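Local coordinates for protein Pre-mRNA-splicing factor SAD1 (Saccharomyces cerevisiae, PDB 4MSX) that promotes assembly of the U4/U6 snRNP and is required for pre-mRNA splicing, as a catalytically inactive relative of ubiquitin-specific proteases, at residues T324-G336 with P389-S401. Numbering follows the deposited sequence. Where two conformers were deposited one is given.
Sequences TLDLPEFSPFEDG and PVKNRNQTLVEFS. With ACT (acetate ion), chain C.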
loop_
_atom_site.group_PDB
_atom_site.type_symbol
_atom_site.label_atom_id
_atom_site.label_comp_id
_atom_site.label_asym_id
_atom_site.label_seq_id
_atom_site.Cartn_x
_atom_site.Cartn_y
_atom_site.Cartn_z
ATOM N N THR A 324 16.115 -9.153 -8.009
ATOM C CA THR A 324 15.720 -9.121 -9.413
ATOM C C THR A 324 16.119 -10.429 -10.058
ATOM O O THR A 324 17.240 -10.853 -9.917
ATOM C CB THR A 324 16.370 -7.947 -10.184
ATOM O OG1 THR A 324 15.765 -6.723 -9.733
ATOM C CG2 THR A 324 16.130 -8.099 -11.736
ATOM N N LEU A 325 15.160 -11.057 -10.712
ATOM C CA LEU A 325 15.374 -12.307 -11.444
ATOM C C LEU A 325 15.336 -11.944 -12.941
ATOM O O LEU A 325 14.353 -11.410 -13.433
ATOM C CB LEU A 325 14.259 -13.297 -11.111
ATOM C CG LEU A 325 14.167 -13.662 -9.613
ATOM C CD1 LEU A 325 13.052 -14.662 -9.299
ATOM C CD2 LEU A 325 15.537 -14.171 -9.088
ATOM N N ASP A 326 16.438 -12.152 -13.642
ATOM C CA ASP A 326 16.494 -11.857 -15.075
ATOM C C ASP A 326 15.788 -12.948 -15.882
ATOM O O ASP A 326 15.939 -14.091 -15.598
ATOM C CB ASP A 326 17.948 -11.746 -15.533
ATOM C CG ASP A 326 18.657 -10.513 -14.958
ATOM O OD1 ASP A 326 18.085 -9.382 -15.004
ATOM O OD2 ASP A 326 19.779 -10.693 -14.425
ATOM N N LEU A 327 15.066 -12.572 -16.927
ATOM C CA LEU A 327 14.315 -13.526 -17.693
ATOM C C LEU A 327 15.115 -13.900 -18.949
ATOM O O LEU A 327 15.935 -13.128 -19.434
ATOM C CB LEU A 327 12.991 -12.919 -18.129
ATOM C CG LEU A 327 12.118 -12.541 -16.882
ATOM C CD1 LEU A 327 10.928 -11.701 -17.349
ATOM C CD2 LEU A 327 11.665 -13.767 -16.105
ATOM N N PRO A 328 14.841 -15.067 -19.496
ATOM C CA PRO A 328 15.599 -15.416 -20.706
ATOM C C PRO A 328 15.332 -14.418 -21.853
ATOM O O PRO A 328 14.235 -13.827 -21.940
ATOM C CB PRO A 328 15.123 -16.844 -21.025
ATOM C CG PRO A 328 13.876 -17.059 -20.256
ATOM C CD PRO A 328 13.881 -16.103 -19.078
ATOM N N GLU A 329 16.325 -14.223 -22.732
ATOM C CA GLU A 329 16.193 -13.272 -23.846
ATOM C C GLU A 329 14.870 -13.441 -24.605
ATOM O O GLU A 329 14.398 -14.546 -24.817
ATOM C CB GLU A 329 17.377 -13.400 -24.821
ATOM C CG GLU A 329 17.736 -12.054 -25.431
ATOM C CD GLU A 329 18.880 -12.139 -26.424
ATOM O OE1 GLU A 329 19.724 -13.056 -26.296
ATOM O OE2 GLU A 329 18.931 -11.285 -27.338
ATOM N N PHE A 330 14.234 -12.326 -24.945
ATOM C CA PHE A 330 12.880 -12.386 -25.491
ATOM C C PHE A 330 12.809 -11.498 -26.714
ATOM O O PHE A 330 13.245 -10.328 -26.680
ATOM C CB PHE A 330 11.847 -11.892 -24.453
ATOM C CG PHE A 330 10.405 -11.879 -24.960
ATOM C CD1 PHE A 330 9.644 -13.042 -24.905
ATOM C CD2 PHE A 330 9.827 -10.712 -25.490
ATOM C CE1 PHE A 330 8.330 -13.049 -25.376
ATOM C CE2 PHE A 330 8.489 -10.706 -25.951
ATOM C CZ PHE A 330 7.755 -11.890 -25.896
ATOM N N SER A 331 12.227 -12.020 -27.785
ATOM C CA SER A 331 12.036 -11.201 -28.990
ATOM C C SER A 331 10.590 -10.713 -29.084
ATOM O O SER A 331 9.664 -11.514 -29.219
ATOM C CB SER A 331 12.378 -11.967 -30.286
ATOM O OG SER A 331 11.942 -11.146 -31.383
ATOM N N PRO A 332 10.390 -9.393 -29.055
ATOM C CA PRO A 332 8.995 -8.928 -29.134
ATOM C C PRO A 332 8.344 -9.162 -30.504
ATOM O O PRO A 332 7.125 -9.035 -30.586
ATOM C CB PRO A 332 9.093 -7.415 -28.851
ATOM C CG PRO A 332 10.498 -7.187 -28.303
ATOM C CD PRO A 332 11.353 -8.286 -28.912
ATOM N N PHE A 333 9.118 -9.557 -31.524
ATOM C CA PHE A 333 8.585 -9.647 -32.879
ATOM C C PHE A 333 8.038 -11.050 -33.214
ATOM O O PHE A 333 7.277 -11.220 -34.174
ATOM C CB PHE A 333 9.677 -9.149 -33.841
ATOM C CG PHE A 333 10.384 -7.914 -33.317
ATOM C CD1 PHE A 333 9.732 -6.682 -33.295
ATOM C CD2 PHE A 333 11.659 -8.002 -32.768
ATOM C CE1 PHE A 333 10.352 -5.554 -32.783
ATOM C CE2 PHE A 333 12.285 -6.880 -32.255
ATOM C CZ PHE A 333 11.629 -5.652 -32.259
ATOM N N GLU A 334 8.413 -12.043 -32.423
ATOM C CA GLU A 334 7.886 -13.387 -32.597
ATOM C C GLU A 334 6.424 -13.411 -32.144
ATOM O O GLU A 334 6.063 -12.885 -31.087
ATOM C CB GLU A 334 8.684 -14.389 -31.769
ATOM C CG GLU A 334 10.185 -14.276 -31.958
ATOM C CD GLU A 334 10.611 -14.580 -33.388
ATOM O OE1 GLU A 334 10.277 -15.684 -33.882
ATOM O OE2 GLU A 334 11.268 -13.710 -34.017
ATOM N N ASP A 335 5.582 -14.019 -32.955
ATOM C CA ASP A 335 4.161 -14.120 -32.673
ATOM C C ASP A 335 3.866 -15.594 -32.729
ATOM O O ASP A 335 4.636 -16.361 -33.317
ATOM C CB ASP A 335 3.354 -13.413 -33.764
ATOM C CG ASP A 335 3.227 -11.933 -33.521
ATOM O OD1 ASP A 335 3.012 -11.540 -32.349
ATOM O OD2 ASP A 335 3.351 -11.164 -34.496
ATOM N N GLY A 336 2.762 -15.994 -32.125
ATOM C CA GLY A 336 2.351 -17.387 -32.165
ATOM C C GLY A 336 0.867 -17.461 -31.865
ATOM O O GLY A 336 0.241 -16.433 -31.510
ATOM N N PRO A 389 9.978 0.967 -24.239
ATOM C CA PRO A 389 10.236 -0.081 -23.221
ATOM C C PRO A 389 9.009 -0.942 -22.851
ATOM O O PRO A 389 9.148 -2.157 -22.554
ATOM C CB PRO A 389 10.667 0.712 -21.973
ATOM C CG PRO A 389 10.734 2.157 -22.364
ATOM C CD PRO A 389 10.143 2.342 -23.728
ATOM N N VAL A 390 7.823 -0.342 -22.789
ATOM C CA VAL A 390 6.653 -1.115 -22.401
ATOM C C VAL A 390 6.278 -2.065 -23.513
ATOM O O VAL A 390 6.220 -3.288 -23.320
ATOM C CB VAL A 390 5.460 -0.207 -21.996
ATOM C CG1 VAL A 390 4.261 -1.043 -21.526
ATOM C CG2 VAL A 390 5.892 0.742 -20.874
ATOM N N LYS A 391 6.070 -1.534 -24.712
ATOM C CA LYS A 391 5.726 -2.409 -25.845
ATOM C C LYS A 391 6.734 -3.539 -26.073
ATOM O O LYS A 391 6.365 -4.663 -26.417
ATOM C CB LYS A 391 5.663 -1.584 -27.142
ATOM C CG LYS A 391 5.161 -2.372 -28.319
ATOM C CD LYS A 391 4.838 -1.403 -29.486
ATOM C CE LYS A 391 4.035 -2.093 -30.598
ATOM N NZ LYS A 391 3.490 -1.126 -31.625
ATOM N N ASN A 392 8.027 -3.218 -25.930
ATOM C CA ASN A 392 9.089 -4.184 -26.183
ATOM C C ASN A 392 9.521 -5.000 -24.954
ATOM O O ASN A 392 10.600 -5.596 -24.947
ATOM C CB ASN A 392 10.287 -3.433 -26.770
ATOM C CG ASN A 392 9.973 -2.931 -28.168
ATOM O OD1 ASN A 392 9.400 -3.678 -28.950
ATOM N ND2 ASN A 392 10.208 -1.653 -28.421
ATOM N N ARG A 393 8.671 -5.026 -23.932
ATOM C CA ARG A 393 9.017 -5.690 -22.666
ATOM C C ARG A 393 9.128 -7.217 -22.823
ATOM O O ARG A 393 8.599 -7.820 -23.772
ATOM C CB ARG A 393 7.947 -5.396 -21.595
ATOM C CG ARG A 393 6.656 -6.163 -21.831
ATOM C CD ARG A 393 5.487 -5.607 -20.944
ATOM N NE ARG A 393 4.239 -6.326 -21.200
ATOM C CZ ARG A 393 3.456 -6.096 -22.255
ATOM N NH1 ARG A 393 3.766 -5.140 -23.156
ATOM N NH2 ARG A 393 2.355 -6.797 -22.395
ATOM N N ASN A 394 9.821 -7.841 -21.873
ATOM C CA ASN A 394 10.034 -9.281 -21.926
ATOM C C ASN A 394 8.765 -10.005 -21.452
ATOM O O ASN A 394 8.433 -9.994 -20.238
ATOM C CB ASN A 394 11.250 -9.651 -21.061
ATOM C CG ASN A 394 11.643 -11.114 -21.197
ATOM O OD1 ASN A 394 10.788 -11.981 -21.235
ATOM N ND2 ASN A 394 12.941 -11.377 -21.282
ATOM N N GLN A 395 8.044 -10.642 -22.380
ATOM C CA GLN A 395 6.773 -11.274 -22.012
ATOM C C GLN A 395 6.852 -12.788 -21.782
ATOM O O GLN A 395 5.841 -13.487 -21.896
ATOM C CB GLN A 395 5.688 -10.951 -23.033
ATOM C CG GLN A 395 5.492 -9.454 -23.206
ATOM C CD GLN A 395 4.282 -9.159 -24.085
ATOM O OE1 GLN A 395 3.196 -9.666 -23.818
ATOM N NE2 GLN A 395 4.488 -8.399 -25.178
ATOM N N THR A 396 8.034 -13.269 -21.391
ATOM C CA THR A 396 8.215 -14.686 -21.063
ATOM C C THR A 396 7.201 -15.075 -20.003
ATOM O O THR A 396 7.004 -14.356 -18.996
ATOM C CB THR A 396 9.656 -14.984 -20.565
ATOM O OG1 THR A 396 10.609 -14.573 -21.558
ATOM C CG2 THR A 396 9.846 -16.440 -20.258
ATOM N N LEU A 397 6.541 -16.211 -20.209
ATOM C CA LEU A 397 5.569 -16.693 -19.248
ATOM C C LEU A 397 6.251 -17.339 -18.059
ATOM O O LEU A 397 6.854 -18.420 -18.167
ATOM C CB LEU A 397 4.581 -17.644 -19.907
ATOM C CG LEU A 397 3.524 -18.222 -18.954
ATOM C CD1 LEU A 397 2.724 -17.095 -18.353
ATOM C CD2 LEU A 397 2.624 -19.163 -19.774
ATOM N N VAL A 398 6.158 -16.676 -16.905
ATOM C CA VAL A 398 6.773 -17.196 -15.687
ATOM C C VAL A 398 5.792 -18.082 -14.914
ATOM O O VAL A 398 4.722 -17.632 -14.432
ATOM C CB VAL A 398 7.295 -16.035 -14.721
ATOM C CG1 VAL A 398 7.881 -16.644 -13.457
ATOM C CG2 VAL A 398 8.324 -15.183 -15.405
ATOM N N GLU A 399 6.161 -19.353 -14.799
ATOM C CA GLU A 399 5.321 -20.345 -14.135
ATOM C C GLU A 399 5.672 -20.515 -12.662
ATOM O O GLU A 399 6.835 -20.669 -12.315
ATOM C CB GLU A 399 5.431 -21.677 -14.902
ATOM C CG GLU A 399 4.858 -21.412 -16.313
ATOM C CD GLU A 399 5.160 -22.456 -17.353
ATOM O OE1 GLU A 399 4.663 -22.250 -18.492
ATOM O OE2 GLU A 399 5.873 -23.440 -17.062
ATOM N N PHE A 400 4.660 -20.502 -11.804
ATOM C CA PHE A 400 4.890 -20.658 -10.385
ATOM C C PHE A 400 3.603 -21.205 -9.773
ATOM O O PHE A 400 2.526 -21.051 -10.347
ATOM C CB PHE A 400 5.264 -19.313 -9.733
ATOM C CG PHE A 400 4.209 -18.224 -9.947
ATOM C CD1 PHE A 400 3.137 -18.136 -9.097
ATOM C CD2 PHE A 400 4.319 -17.333 -11.007
ATOM C CE1 PHE A 400 2.156 -17.104 -9.264
ATOM C CE2 PHE A 400 3.356 -16.312 -11.219
ATOM C CZ PHE A 400 2.260 -16.218 -10.316
ATOM N N SER A 401 3.730 -21.824 -8.619
ATOM C CA SER A 401 2.574 -22.296 -7.855
ATOM C C SER A 401 2.613 -21.554 -6.550
ATOM O O SER A 401 3.177 -20.455 -6.474
ATOM C CB SER A 401 2.664 -23.819 -7.610
ATOM O OG SER A 401 3.766 -24.129 -6.753
HETATM C C ACT C . 14.334 -7.560 -21.001
HETATM O O ACT C . 14.756 -6.880 -20.012
HETATM O OXT ACT C . 14.660 -8.820 -21.088
HETATM C CH3 ACT C . 13.455 -6.850 -22.008
HETATM O O HOH W 1 12.292 -15.865 -23.456
#
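The amide of Asn394 meets Leu327, Pro328 and Phe330. CB of Asn394 lies beside an acetate ion, probably from the crystallisation liquor, with the acetate OXT 3.5 Å away. Its CG packs against CB of Phe330 at 3.4 Å. CG is anti to the backbone N (chi1 -173°), which brings the amide to Phe330, its plane 29° from that of the ring. The two ends of the amide then do different work. OD1 turns back to its own segment and is gripped twice, by the backbone N of Thr396, closing an Asx turn, and by Thr396 OG1 at 2.6 Å. These bonds fix the rotation of the amide. ND2 of Asn394 gives a nearly straight hydrogen bond to Pro328 O (2.8 Å, 162°). The oxygen lies in the amide plane, but the donor sits above the carbonyl plane. ND2 also donates to the acetate OXT. CB of Leu327 lies 3.5 Å from ND2 of Asn394. A water gives one hydrogen bond to Glu329 O and another to Thr396 OG1, bridging the segments.

One face of the Phe330 ring covers the peptide bond between Asn394 and Gln395, which is tilted against it. N of Gln395 lies 3.4 Å above the ring, over its centre, and C of Asn394 lies higher and toward the rim. CB of Gln395 meets CZ. Toward one end of the contact, Pro332 CG packs on O and OD1 of Asn392; toward the other, Leu327 CD2 meets Val398 CG2 at 3.7 Å.

The contact belongs to the USP-like domain, away from the zinc site. The chain of Leu327 to Phe333 follows strand 323-325, which pairs in parallel with strand 374-379. Residues 389-396 lead into strand 397-399, the parallel partner of strand 344-346. Pro328 and Thr396 both touch Ile345 of that strand, while Val398 packs on Thr473 of strand 472-480.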